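Side-chain contacts in transcription regulator (Lactobacillus plantarum WCFS1, PDB 3CLK), which probably regulates transcription by binding DNA, its periplasmic-binding-protein-like core probably sensing a small-molecule effector as in LacI-type repressors: residues N37-I42 with Q250-V255; Q31-K36 with M243-V248; G146-L151 with I156-E161; I112-T117 with L151-I156. All blocks are in the same frame, centred on the assembly; numbering follows the deposited sequence.

Interaction 1 of 4, residues N37-I42 with Q250-V255; sequences NGYNLI and QIHQSV
The turn that carries the chain from helix 22-34 into strand 41-44 sets Asn37 and Tyr39 against His252, near the C-terminal end of helix 240-256. Asn37 comes over one face of the imidazole: its OD1 stands 3.3 Å above the ring plane, displaced toward the rim on the side of ND1, and the amide and ring planes are 53° apart. OD1 and ND1 of this pair make a poor angle for a hydrogen bond, and the polar link runs instead through a water that accepts from Asn37 ND2 at 3.1 Å and is bonded to His252 ND1 at 3.3 Å. In this open α/β subdomain, helix 240-256 returns late in the sequence to the first crossover, where Tyr39 also touches Ile11 of the neighbouring strand. Tyr39 crosses His252 at about a right angle and brings OH to 3.2 Å from His252 CD2. The imidazole reaches both partners because its CG lies anti to the backbone N (chi1 174°). With an alanine in place of His252, the water is likely to lose its ring partner and a gap to open beneath the Asn37 amide. Asn37 CB, in turn, lies 3.5 Å above the centre of the Tyr39 ring.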
loop_
_atom_site.group_PDB
_atom_site.type_symbol
_atom_site.label_atom_id
_atom_site.label_comp_id
_atom_site.label_asym_id
_atom_site.label_seq_id
_atom_site.Cartn_x
_atom_site.Cartn_y
_atom_site.Cartn_z
ATOM N N ASN B 37 6.511 -21.301 -12.950
ATOM C CA ASN B 37 6.368 -21.728 -14.337
ATOM C C ASN B 37 7.588 -21.205 -15.088
ATOM O O ASN B 37 7.732 -21.418 -16.291
ATOM C CB ASN B 37 5.098 -21.131 -14.959
ATOM C CG ASN B 37 3.829 -21.786 -14.452
ATOM O OD1 ASN B 37 3.551 -22.946 -14.755
ATOM N ND2 ASN B 37 3.047 -21.043 -13.675
ATOM N N GLY B 38 8.459 -20.508 -14.364
ATOM C CA GLY B 38 9.657 -19.954 -14.966
ATOM C C GLY B 38 9.383 -18.699 -15.778
ATOM O O GLY B 38 10.259 -18.213 -16.495
ATOM N N TYR B 39 8.168 -18.171 -15.663
ATOM C CA TYR B 39 7.775 -16.965 -16.389
ATOM C C TYR B 39 8.351 -15.702 -15.755
ATOM O O TYR B 39 8.689 -15.689 -14.572
ATOM C CB TYR B 39 6.253 -16.835 -16.415
ATOM C CG TYR B 39 5.517 -17.954 -17.113
ATOM C CD1 TYR B 39 4.135 -18.074 -16.990
ATOM C CD2 TYR B 39 6.190 -18.883 -17.905
ATOM C CE1 TYR B 39 3.438 -19.086 -17.633
ATOM C CE2 TYR B 39 5.503 -19.903 -18.556
ATOM C CZ TYR B 39 4.124 -19.997 -18.414
ATOM O OH TYR B 39 3.427 -21.003 -19.043
ATOM N N ASN B 40 8.450 -14.641 -16.551
ATOM C CA ASN B 40 8.951 -13.353 -16.082
ATOM C C ASN B 40 7.732 -12.453 -15.900
ATOM O O ASN B 40 6.650 -12.778 -16.387
ATOM C CB ASN B 40 9.900 -12.734 -17.113
ATOM C CG ASN B 40 11.077 -13.637 -17.442
ATOM O OD1 ASN B 40 11.859 -14.005 -16.564
ATOM N ND2 ASN B 40 11.209 -13.996 -18.717
ATOM N N LEU B 41 7.895 -11.325 -15.217
ATOM C CA LEU B 41 6.764 -10.428 -14.992
ATOM C C LEU B 41 7.070 -8.937 -15.068
ATOM O O LEU B 41 7.979 -8.444 -14.399
ATOM C CB LEU B 41 6.136 -10.721 -13.625
ATOM C CG LEU B 41 5.048 -9.751 -13.146
ATOM C CD1 LEU B 41 3.789 -9.936 -13.982
ATOM C CD2 LEU B 41 4.750 -9.999 -11.674
ATOM N N ILE B 42 6.304 -8.221 -15.886
ATOM C CA ILE B 42 6.469 -6.776 -15.988
ATOM C C ILE B 42 5.128 -6.158 -15.622
ATOM O O ILE B 42 4.070 -6.712 -15.934
ATOM C CB ILE B 42 6.866 -6.301 -17.412
ATOM C CG1 ILE B 42 5.697 -6.474 -18.379
ATOM C CG2 ILE B 42 8.082 -7.067 -17.895
ATOM C CD1 ILE B 42 5.912 -5.769 -19.708
ATOM N N GLN B 250 -4.372 -19.569 -15.777
ATOM C CA GLN B 250 -5.243 -19.468 -16.942
ATOM C C GLN B 250 -4.388 -19.174 -18.174
ATOM O O GLN B 250 -4.672 -19.669 -19.269
ATOM C CB GLN B 250 -6.293 -18.365 -16.753
ATOM C CG GLN B 250 -7.407 -18.721 -15.778
ATOM C CD GLN B 250 -8.244 -19.906 -16.242
ATOM O OE1 GLN B 250 -8.947 -19.837 -17.255
ATOM N NE2 GLN B 250 -8.171 -21.003 -15.498
ATOM N N ILE B 251 -3.339 -18.373 -17.989
ATOM C CA ILE B 251 -2.434 -18.036 -19.088
ATOM C C ILE B 251 -1.653 -19.286 -19.466
ATOM O O ILE B 251 -1.582 -19.659 -20.638
ATOM C CB ILE B 251 -1.421 -16.940 -18.688
ATOM C CG1 ILE B 251 -2.150 -15.628 -18.393
ATOM C CG2 ILE B 251 -0.407 -16.745 -19.801
ATOM C CD1 ILE B 251 -1.219 -14.485 -17.979
ATOM N N HIS B 252 -1.065 -19.925 -18.459
ATOM C CA HIS B 252 -0.292 -21.142 -18.665
ATOM C C HIS B 252 -1.147 -22.182 -19.388
ATOM O O HIS B 252 -0.685 -22.859 -20.302
ATOM C CB HIS B 252 0.161 -21.710 -17.319
ATOM C CG HIS B 252 0.852 -23.036 -17.421
ATOM N ND1 HIS B 252 0.803 -23.978 -16.417
ATOM C CD2 HIS B 252 1.622 -23.568 -18.399
ATOM C CE1 HIS B 252 1.512 -25.035 -16.771
ATOM N NE2 HIS B 252 2.020 -24.812 -17.969
ATOM N N GLN B 253 -2.398 -22.300 -18.964
ATOM C CA GLN B 253 -3.332 -23.252 -19.545
ATOM C C GLN B 253 -3.715 -22.891 -20.978
ATOM O O GLN B 253 -4.049 -23.772 -21.775
ATOM C CB GLN B 253 -4.585 -23.333 -18.675
ATOM C CG GLN B 253 -5.603 -24.372 -19.101
ATOM C CD GLN B 253 -5.014 -25.772 -19.181
ATOM O OE1 GLN B 253 -4.260 -26.195 -18.301
ATOM N NE2 GLN B 253 -5.368 -26.503 -20.235
ATOM N N SER B 254 -3.663 -21.600 -21.305
ATOM C CA SER B 254 -4.014 -21.142 -22.646
ATOM C C SER B 254 -2.914 -21.474 -23.650
ATOM O O SER B 254 -3.180 -21.599 -24.844
ATOM C CB SER B 254 -4.274 -19.632 -22.654
ATOM O OG SER B 254 -3.066 -18.906 -22.515
ATOM N N VAL B 255 -1.680 -21.604 -23.173
ATOM C CA VAL B 255 -0.575 -21.943 -24.063
ATOM C C VAL B 255 -0.487 -23.462 -24.170
ATOM O O VAL B 255 -0.112 -24.003 -25.211
ATOM C CB VAL B 255 0.780 -21.401 -23.546
ATOM C CG1 VAL B 255 0.660 -19.925 -23.235
ATOM C CG2 VAL B 255 1.233 -22.181 -22.327
HETATM O O HOH W 1 0.353 -22.511 -13.533
#

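Interaction 2 of 4, residues Q31-K36 with M243-V248; sequences QEEAHK and MGVTGV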
loop_
_atom_site.group_PDB
_atom_site.type_symbol
_atom_site.label_atom_id
_atom_site.label_comp_id
_atom_site.label_asym_id
_atom_site.label_seq_id
_atom_site.Cartn_x
_atom_site.Cartn_y
_atom_site.Cartn_z
ATOM N N GLN B 31 3.501 -13.243 -9.042
ATOM C CA GLN B 31 4.944 -13.395 -9.029
ATOM C C GLN B 31 5.348 -14.816 -8.657
ATOM O O GLN B 31 6.266 -15.380 -9.253
ATOM C CB GLN B 31 5.568 -12.386 -8.055
ATOM C CG GLN B 31 7.087 -12.444 -7.967
ATOM C CD GLN B 31 7.578 -13.512 -7.007
ATOM O OE1 GLN B 31 8.777 -13.797 -6.932
ATOM N NE2 GLN B 31 6.653 -14.104 -6.256
ATOM N N GLU B 32 4.656 -15.403 -7.687
ATOM C CA GLU B 32 4.987 -16.755 -7.259
ATOM C C GLU B 32 4.615 -17.825 -8.278
ATOM O O GLU B 32 5.412 -18.716 -8.563
ATOM C CB GLU B 32 4.322 -17.075 -5.919
ATOM C CG GLU B 32 4.658 -18.464 -5.406
ATOM C CD GLU B 32 4.391 -18.620 -3.927
ATOM O OE1 GLU B 32 4.970 -17.842 -3.136
ATOM O OE2 GLU B 32 3.609 -19.523 -3.558
ATOM N N GLU B 33 3.406 -17.739 -8.819
ATOM C CA GLU B 33 2.949 -18.716 -9.801
ATOM C C GLU B 33 3.760 -18.574 -11.085
ATOM O O GLU B 33 3.996 -19.551 -11.794
ATOM C CB GLU B 33 1.461 -18.515 -10.089
ATOM C CG GLU B 33 0.804 -19.631 -10.895
ATOM C CD GLU B 33 0.855 -20.980 -10.195
ATOM O OE1 GLU B 33 0.968 -21.013 -8.951
ATOM O OE2 GLU B 33 0.770 -22.013 -10.891
ATOM N N ALA B 34 4.188 -17.351 -11.376
ATOM C CA ALA B 34 4.980 -17.091 -12.568
ATOM C C ALA B 34 6.361 -17.720 -12.428
ATOM O O ALA B 34 6.812 -18.450 -13.309
ATOM C CB ALA B 34 5.109 -15.595 -12.794
ATOM N N HIS B 35 7.023 -17.445 -11.309
ATOM C CA HIS B 35 8.357 -17.981 -11.070
ATOM C C HIS B 35 8.320 -19.477 -10.787
ATOM O O HIS B 35 9.352 -20.097 -10.544
ATOM C CB HIS B 35 9.027 -17.238 -9.909
ATOM C CG HIS B 35 10.521 -17.198 -10.005
ATOM N ND1 HIS B 35 11.311 -18.318 -9.846
ATOM C CD2 HIS B 35 11.369 -16.178 -10.279
ATOM C CE1 HIS B 35 12.579 -17.990 -10.020
ATOM N NE2 HIS B 35 12.642 -16.697 -10.285
ATOM N N LYS B 36 7.122 -20.054 -10.814
ATOM C CA LYS B 36 6.957 -21.486 -10.589
ATOM C C LYS B 36 6.823 -22.135 -11.963
ATOM O O LYS B 36 6.988 -23.347 -12.119
ATOM C CB LYS B 36 5.706 -21.759 -9.756
ATOM C CG LYS B 36 5.511 -23.224 -9.393
ATOM C CD LYS B 36 4.301 -23.421 -8.495
ATOM C CE LYS B 36 4.444 -22.649 -7.189
ATOM N NZ LYS B 36 3.260 -22.832 -6.302
HETATM N N MSE B 243 -6.153 -15.092 -6.376
HETATM C CA MSE B 243 -6.587 -14.524 -7.642
HETATM C C MSE B 243 -5.383 -14.463 -8.564
HETATM O O MSE B 243 -5.471 -14.801 -9.744
HETATM C CB MSE B 243 -7.135 -13.115 -7.447
HETATM C CG MSE B 243 -8.414 -13.066 -6.658
HETATM SE SE MSE B 243 -9.119 -11.277 -6.628
HETATM C CE MSE B 243 -10.299 -11.454 -5.098
ATOM N N GLY B 244 -4.261 -14.031 -8.002
ATOM C CA GLY B 244 -3.034 -13.913 -8.763
ATOM C C GLY B 244 -2.484 -15.252 -9.201
ATOM O O GLY B 244 -1.961 -15.388 -10.313
ATOM N N VAL B 245 -2.584 -16.243 -8.319
ATOM C CA VAL B 245 -2.110 -17.586 -8.636
ATOM C C VAL B 245 -2.923 -18.152 -9.802
ATOM O O VAL B 245 -2.370 -18.562 -10.818
ATOM C CB VAL B 245 -2.255 -18.532 -7.424
ATOM C CG1 VAL B 245 -1.943 -19.973 -7.835
ATOM C CG2 VAL B 245 -1.319 -18.084 -6.320
ATOM N N THR B 246 -4.242 -18.153 -9.640
ATOM C CA THR B 246 -5.164 -18.666 -10.646
ATOM C C THR B 246 -5.015 -17.933 -11.978
ATOM O O THR B 246 -5.050 -18.551 -13.053
ATOM C CB THR B 246 -6.621 -18.538 -10.155
ATOM O OG1 THR B 246 -6.743 -19.170 -8.872
ATOM C CG2 THR B 246 -7.582 -19.206 -11.126
ATOM N N GLY B 247 -4.844 -16.617 -11.906
ATOM C CA GLY B 247 -4.683 -15.833 -13.114
ATOM C C GLY B 247 -3.564 -16.373 -13.983
ATOM O O GLY B 247 -3.747 -16.591 -15.172
ATOM N N VAL B 248 -2.399 -16.596 -13.388
ATOM C CA VAL B 248 -1.274 -17.123 -14.140
ATOM C C VAL B 248 -1.563 -18.532 -14.667
ATOM O O VAL B 248 -1.068 -18.912 -15.721
ATOM C CB VAL B 248 0.006 -17.156 -13.280
ATOM C CG1 VAL B 248 1.136 -17.834 -14.045
ATOM C CG2 VAL B 248 0.408 -15.740 -12.909
#
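Helices 22-34 and 240-256 come close where Glu33 faces Val245, their CA atoms only 5.3 Å apart. Glu33 fills this narrow place mainly with its aliphatic part. Its CG packs 3.5 Å from Val248 CB and 3.4 Å from the backbone O of Val245, while CB lies 3.8 Å from Val248 CB. The chain then bends at chi2 (61°), which brings the carboxylate beside Val245, with OE1 3.3 Å from Val245 CG1. Glu33 crosses Val245 at about a right angle and Val248 obliquely; Val248 packs on CB and CG, while the Val245 methyl CG1 meets the carboxylate end. Val248 reaches further with its own CG1, which approaches the backbone N of Ala34 at 4.1 Å. The buried carboxylate has loose partners: Lys36 NZ makes a long salt bridge to OE1 at 3.9 Å, and Gln249 gives OE2 a weak hydrogen bond. Were Glu33 replaced by an alanine, a gap would be likely to open between the valines and Lys36 to lose this acidic partner. Val248 also touches Asn37, where helix 22-34 gives way to the turn that leads into strand 41-44 of the parallel sheet, while helix 240-256 continues to Ile251 and beyond.

Interaction 3 of 4, residues G146-L151 with I156-E161; sequences GYKKAL and IAINQE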
loop_
_atom_site.group_PDB
_atom_site.type_symbol
_atom_site.label_atom_id
_atom_site.label_comp_id
_atom_site.label_asym_id
_atom_site.label_seq_id
_atom_site.Cartn_x
_atom_site.Cartn_y
_atom_site.Cartn_z
ATOM N N GLY B 146 -26.061 -7.274 -2.460
ATOM C CA GLY B 146 -25.865 -8.283 -1.430
ATOM C C GLY B 146 -26.275 -7.744 -0.071
ATOM O O GLY B 146 -26.857 -8.461 0.746
ATOM N N TYR B 147 -25.969 -6.470 0.161
ATOM C CA TYR B 147 -26.308 -5.776 1.404
ATOM C C TYR B 147 -27.824 -5.689 1.555
ATOM O O TYR B 147 -28.368 -5.970 2.631
ATOM C CB TYR B 147 -25.702 -4.365 1.385
ATOM C CG TYR B 147 -26.330 -3.344 2.321
ATOM C CD1 TYR B 147 -26.008 -3.305 3.679
ATOM C CD2 TYR B 147 -27.212 -2.380 1.826
ATOM C CE1 TYR B 147 -26.551 -2.311 4.523
ATOM C CE2 TYR B 147 -27.754 -1.404 2.645
ATOM C CZ TYR B 147 -27.421 -1.366 3.989
ATOM O OH TYR B 147 -27.954 -0.363 4.769
ATOM N N LYS B 148 -28.502 -5.298 0.473
ATOM C CA LYS B 148 -29.962 -5.162 0.488
ATOM C C LYS B 148 -30.670 -6.507 0.624
ATOM O O LYS B 148 -31.760 -6.582 1.180
ATOM C CB LYS B 148 -30.453 -4.445 -0.777
ATOM C CG LYS B 148 -30.110 -2.964 -0.819
ATOM C CD LYS B 148 -30.664 -2.284 -2.068
ATOM C CE LYS B 148 -30.213 -0.833 -2.118
ATOM N NZ LYS B 148 -30.759 -0.093 -3.292
ATOM N N LYS B 149 -30.052 -7.560 0.104
ATOM C CA LYS B 149 -30.621 -8.897 0.202
ATOM C C LYS B 149 -30.556 -9.347 1.663
ATOM O O LYS B 149 -31.538 -9.847 2.210
ATOM C CB LYS B 149 -29.839 -9.877 -0.677
ATOM C CG LYS B 149 -30.345 -11.319 -0.592
ATOM C CD LYS B 149 -29.752 -12.209 -1.677
ATOM C CE LYS B 149 -28.241 -12.373 -1.544
ATOM N NZ LYS B 149 -27.686 -13.305 -2.580
ATOM N N ALA B 150 -29.397 -9.155 2.288
ATOM C CA ALA B 150 -29.203 -9.533 3.685
ATOM C C ALA B 150 -30.235 -8.839 4.554
ATOM O O ALA B 150 -30.816 -9.453 5.452
ATOM C CB ALA B 150 -27.795 -9.164 4.144
ATOM N N LEU B 151 -30.477 -7.564 4.275
ATOM C CA LEU B 151 -31.450 -6.790 5.035
ATOM C C LEU B 151 -32.867 -7.323 4.839
ATOM O O LEU B 151 -33.629 -7.461 5.801
ATOM C CB LEU B 151 -31.400 -5.314 4.625
ATOM C CG LEU B 151 -30.117 -4.549 4.969
ATOM C CD1 LEU B 151 -30.351 -3.055 4.770
ATOM C CD2 LEU B 151 -29.715 -4.824 6.411
ATOM N N ILE B 156 -35.402 -6.293 7.347
ATOM C CA ILE B 156 -34.987 -4.942 7.696
ATOM C C ILE B 156 -35.273 -4.088 6.470
ATOM O O ILE B 156 -34.764 -4.369 5.391
ATOM C CB ILE B 156 -33.474 -4.873 8.011
ATOM C CG1 ILE B 156 -33.180 -5.616 9.318
ATOM C CG2 ILE B 156 -33.020 -3.424 8.113
ATOM C CD1 ILE B 156 -31.695 -5.717 9.634
ATOM N N ALA B 157 -36.088 -3.051 6.640
ATOM C CA ALA B 157 -36.448 -2.164 5.537
ATOM C C ALA B 157 -35.246 -1.387 5.002
ATOM O O ALA B 157 -34.491 -0.782 5.769
ATOM C CB ALA B 157 -37.535 -1.190 5.986
ATOM N N ILE B 158 -35.070 -1.410 3.684
ATOM C CA ILE B 158 -33.963 -0.698 3.057
ATOM C C ILE B 158 -34.140 0.808 3.247
ATOM O O ILE B 158 -35.124 1.391 2.798
ATOM C CB ILE B 158 -33.877 -1.035 1.558
ATOM C CG1 ILE B 158 -33.551 -2.521 1.391
ATOM C CG2 ILE B 158 -32.820 -0.175 0.885
ATOM C CD1 ILE B 158 -33.425 -2.977 -0.041
ATOM N N ASN B 159 -33.178 1.423 3.926
ATOM C CA ASN B 159 -33.195 2.853 4.221
ATOM C C ASN B 159 -32.087 3.545 3.418
ATOM O O ASN B 159 -30.907 3.392 3.727
ATOM C CB ASN B 159 -32.952 3.058 5.719
ATOM C CG ASN B 159 -33.141 4.495 6.160
ATOM O OD1 ASN B 159 -32.717 5.426 5.481
ATOM N ND2 ASN B 159 -33.767 4.681 7.317
ATOM N N GLN B 160 -32.465 4.309 2.396
ATOM C CA GLN B 160 -31.483 4.991 1.563
ATOM C C GLN B 160 -30.561 5.899 2.361
ATOM O O GLN B 160 -29.445 6.165 1.942
ATOM C CB GLN B 160 -32.176 5.805 0.464
ATOM C CG GLN B 160 -32.785 4.972 -0.658
ATOM C CD GLN B 160 -31.762 4.097 -1.355
ATOM O OE1 GLN B 160 -30.669 4.554 -1.698
ATOM N NE2 GLN B 160 -32.114 2.836 -1.580
ATOM N N GLU B 161 -31.025 6.377 3.509
ATOM C CA GLU B 161 -30.208 7.247 4.344
ATOM C C GLU B 161 -29.043 6.495 4.984
ATOM O O GLU B 161 -28.094 7.110 5.473
ATOM C CB GLU B 161 -31.066 7.895 5.434
ATOM C CG GLU B 161 -32.217 8.706 4.877
ATOM C CD GLU B 161 -31.794 9.531 3.677
ATOM O OE1 GLU B 161 -30.957 10.444 3.847
ATOM O OE2 GLU B 161 -32.290 9.253 2.564
HETATM O O HOH W 2 -30.481 0.426 3.904
HETATM O O HOH W 3 -29.564 2.543 -2.924
#
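Lys148 and Ile158 meet where the chain doubles back after helix 138-153, the helix of a β-α-β crossover between parallel strands 128-131 and 163-164. From its base outward, the lysine is laid across the isoleucine at about a right angle. CB meets Ile158 CD1 at 3.4 Å, CG is just as near, and CD follows at 3.5 Å, so one methyl presses against three successive methylenes in unusually tight packing. CE passes on to Ile158 CG2 at 4.0 Å. The extended chain then delivers NZ to a water at 2.9 Å, and that water donates to Gln160 OE1, tying the lysine tip to the loop. At the helix end, the chain reverses through a Schellman motif: Ile156 N donates to Leu151 O at 2.6 Å in a nearly straight bond (167°), although it is tilted 34° from the carbonyl plane. The motif's apolar partner contact accompanies it, with Leu151 CD2 lying 3.9 Å from Ile156 CD1. Tyr147, whose ring has Leu151 CG over one face, is hydrogen-bonded through OH to Ile128 O in the first strand. That same OH accepts a hydrogen bond, at 2.8 Å, from a second water, which in turn accepts from Asn159 N.

Interaction 4 of 4, residues I112-T117 with L151-I156; sequences IGYQAT and LKEANI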
loop_
_atom_site.group_PDB
_atom_site.type_symbol
_atom_site.label_atom_id
_atom_site.label_comp_id
_atom_site.label_asym_id
_atom_site.label_seq_id
_atom_site.Cartn_x
_atom_site.Cartn_y
_atom_site.Cartn_z
ATOM N N ILE B 112 -20.123 -10.795 -1.051
ATOM C CA ILE B 112 -19.299 -10.030 -0.122
ATOM C C ILE B 112 -20.220 -9.139 0.696
ATOM O O ILE B 112 -20.149 -9.121 1.926
ATOM C CB ILE B 112 -18.257 -9.141 -0.847
ATOM C CG1 ILE B 112 -17.112 -10.009 -1.376
ATOM C CG2 ILE B 112 -17.728 -8.058 0.117
ATOM C CD1 ILE B 112 -15.968 -9.225 -1.996
ATOM N N GLY B 113 -21.096 -8.411 0.008
ATOM C CA GLY B 113 -22.027 -7.525 0.686
ATOM C C GLY B 113 -22.971 -8.299 1.587
ATOM O O GLY B 113 -23.349 -7.835 2.673
ATOM N N TYR B 114 -23.346 -9.485 1.118
ATOM C CA TYR B 114 -24.241 -10.382 1.833
ATOM C C TYR B 114 -23.599 -10.877 3.130
ATOM O O TYR B 114 -24.206 -10.794 4.190
ATOM C CB TYR B 114 -24.583 -11.576 0.943
ATOM C CG TYR B 114 -25.642 -12.506 1.499
ATOM C CD1 TYR B 114 -26.975 -12.098 1.618
ATOM C CD2 TYR B 114 -25.323 -13.812 1.856
ATOM C CE1 TYR B 114 -27.964 -12.982 2.071
ATOM C CE2 TYR B 114 -26.294 -14.697 2.307
ATOM C CZ TYR B 114 -27.612 -14.281 2.411
ATOM O OH TYR B 114 -28.567 -15.178 2.843
ATOM N N GLN B 115 -22.375 -11.387 3.042
ATOM C CA GLN B 115 -21.674 -11.882 4.226
ATOM C C GLN B 115 -21.312 -10.782 5.228
ATOM O O GLN B 115 -21.439 -10.968 6.440
ATOM C CB GLN B 115 -20.411 -12.637 3.812
ATOM C CG GLN B 115 -20.702 -14.037 3.286
ATOM C CD GLN B 115 -19.445 -14.857 3.089
ATOM O OE1 GLN B 115 -18.604 -14.952 3.981
ATOM N NE2 GLN B 115 -19.318 -15.469 1.922
ATOM N N ALA B 116 -20.868 -9.640 4.723
ATOM C CA ALA B 116 -20.501 -8.519 5.587
ATOM C C ALA B 116 -21.693 -8.082 6.433
ATOM O O ALA B 116 -21.580 -7.861 7.645
ATOM C CB ALA B 116 -20.008 -7.339 4.728
ATOM N N THR B 117 -22.840 -7.964 5.777
ATOM C CA THR B 117 -24.059 -7.535 6.435
ATOM C C THR B 117 -24.599 -8.572 7.416
ATOM O O THR B 117 -24.991 -8.227 8.533
ATOM C CB THR B 117 -25.134 -7.189 5.390
ATOM O OG1 THR B 117 -24.584 -6.268 4.438
ATOM C CG2 THR B 117 -26.340 -6.553 6.059
ATOM N N LEU B 151 -30.477 -7.564 4.275
ATOM C CA LEU B 151 -31.450 -6.790 5.035
ATOM C C LEU B 151 -32.867 -7.323 4.839
ATOM O O LEU B 151 -33.629 -7.461 5.801
ATOM C CB LEU B 151 -31.400 -5.314 4.625
ATOM C CG LEU B 151 -30.117 -4.549 4.969
ATOM C CD1 LEU B 151 -30.351 -3.055 4.770
ATOM C CD2 LEU B 151 -29.715 -4.824 6.411
ATOM N N LYS B 152 -33.218 -7.620 3.592
ATOM C CA LYS B 152 -34.545 -8.135 3.292
ATOM C C LYS B 152 -34.792 -9.495 3.931
ATOM O O LYS B 152 -35.879 -9.753 4.443
ATOM C CB LYS B 152 -34.750 -8.220 1.778
ATOM C CG LYS B 152 -34.962 -6.861 1.127
ATOM C CD LYS B 152 -36.268 -6.223 1.596
ATOM C CE LYS B 152 -36.429 -4.797 1.070
ATOM N NZ LYS B 152 -36.308 -4.717 -0.411
ATOM N N GLU B 153 -33.790 -10.366 3.900
ATOM C CA GLU B 153 -33.926 -11.689 4.494
ATOM C C GLU B 153 -34.046 -11.594 6.019
ATOM O O GLU B 153 -34.529 -12.520 6.677
ATOM C CB GLU B 153 -32.743 -12.567 4.095
ATOM C CG GLU B 153 -32.763 -12.986 2.622
ATOM C CD GLU B 153 -31.645 -13.942 2.271
ATOM O OE1 GLU B 153 -31.087 -14.570 3.191
ATOM O OE2 GLU B 153 -31.330 -14.086 1.072
ATOM N N ALA B 154 -33.617 -10.462 6.571
ATOM C CA ALA B 154 -33.692 -10.227 8.009
ATOM C C ALA B 154 -34.907 -9.346 8.275
ATOM O O ALA B 154 -35.148 -8.923 9.407
ATOM C CB ALA B 154 -32.423 -9.530 8.501
ATOM N N ASN B 155 -35.657 -9.065 7.214
ATOM C CA ASN B 155 -36.849 -8.233 7.304
ATOM C C ASN B 155 -36.537 -6.820 7.793
ATOM O O ASN B 155 -37.298 -6.219 8.551
ATOM C CB ASN B 155 -37.892 -8.913 8.202
ATOM C CG ASN B 155 -38.574 -10.079 7.507
ATOM O OD1 ASN B 155 -39.327 -9.882 6.557
ATOM N ND2 ASN B 155 -38.296 -11.297 7.959
ATOM N N ILE B 156 -35.402 -6.293 7.347
ATOM C CA ILE B 156 -34.987 -4.942 7.696
ATOM C C ILE B 156 -35.273 -4.088 6.470
ATOM O O ILE B 156 -34.764 -4.369 5.391
ATOM C CB ILE B 156 -33.474 -4.873 8.011
ATOM C CG1 ILE B 156 -33.180 -5.616 9.318
ATOM C CG2 ILE B 156 -33.020 -3.424 8.113
ATOM C CD1 ILE B 156 -31.695 -5.717 9.634
#
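Tyr114 and Glu153 join helix 109-121 to the last turn of helix 138-153 by a short hydrogen bond, with Tyr114 OH donating to Glu153 OE1 at 2.6 Å. The acceptor lies at the edge of the phenol, in the plane of the ring, and is met on its syn side, 28° out of the carboxylate plane. Ring and carboxylate planes are turned 65° apart, and the two side chains cross at about a right angle. OE2 is left near the ring itself, 3.7 Å from Tyr114 CE1. On the inner side of the same helix pair, Thr117 CG2 packs against Leu151 CD2 at 3.8 Å, a methyl-to-methyl contact between buried side chains.

Torsions and a second shell place these groups. Tyr114 swings its ring toward the neighbouring helix with CG anti to the backbone N (chi1 -173°), and Glu153 meets it with a chain extended beyond CG. Lys149 makes a cation-pi contact with the Tyr114 ring and a salt bridge with Glu110, so the phenol has charged neighbours of both signs, which would probably polarise its hydroxyl. Beyond Glu153 the helix closes in its Schellman motif: Asn155, at positive phi, donates from its backbone N to Lys152 O at 2.9 Å, and Arg126 hydrogen-bonds Ala154 O. Between the polar and apolar contacts lies Ala150, touched by both Tyr114 and Thr117. Helix 109-121 lies beside helix 138-153 and packs on the mixed sheet, with Thr117 on Ile190 of strand 188-191 and Ala116 on both Ile190 and Ile236 of strand 234-237.

Overall arrangement
The four contacts fall into two pairs on opposite sides of the chain's centre, one in each α/β half of the molecule. Interactions 1 and 2 share helix 240-256 and touch through Tyr39 N and Ala34 O, a probable hydrogen bond; interactions 3 and 4 share Leu151, Ile156 and helix 138-153. About 34 Å separates the centres of interactions 2 and 4. The chemistry varies with burial. Interaction 1 is a surface contact of polar groups and water, whereas interaction 2 is buried and largely aliphatic around one carboxylate. Interactions 3 and 4, partly buried, each combine apolar packing with a direct hydrogen bond: backbone to backbone in 3, side chain to side chain in 4.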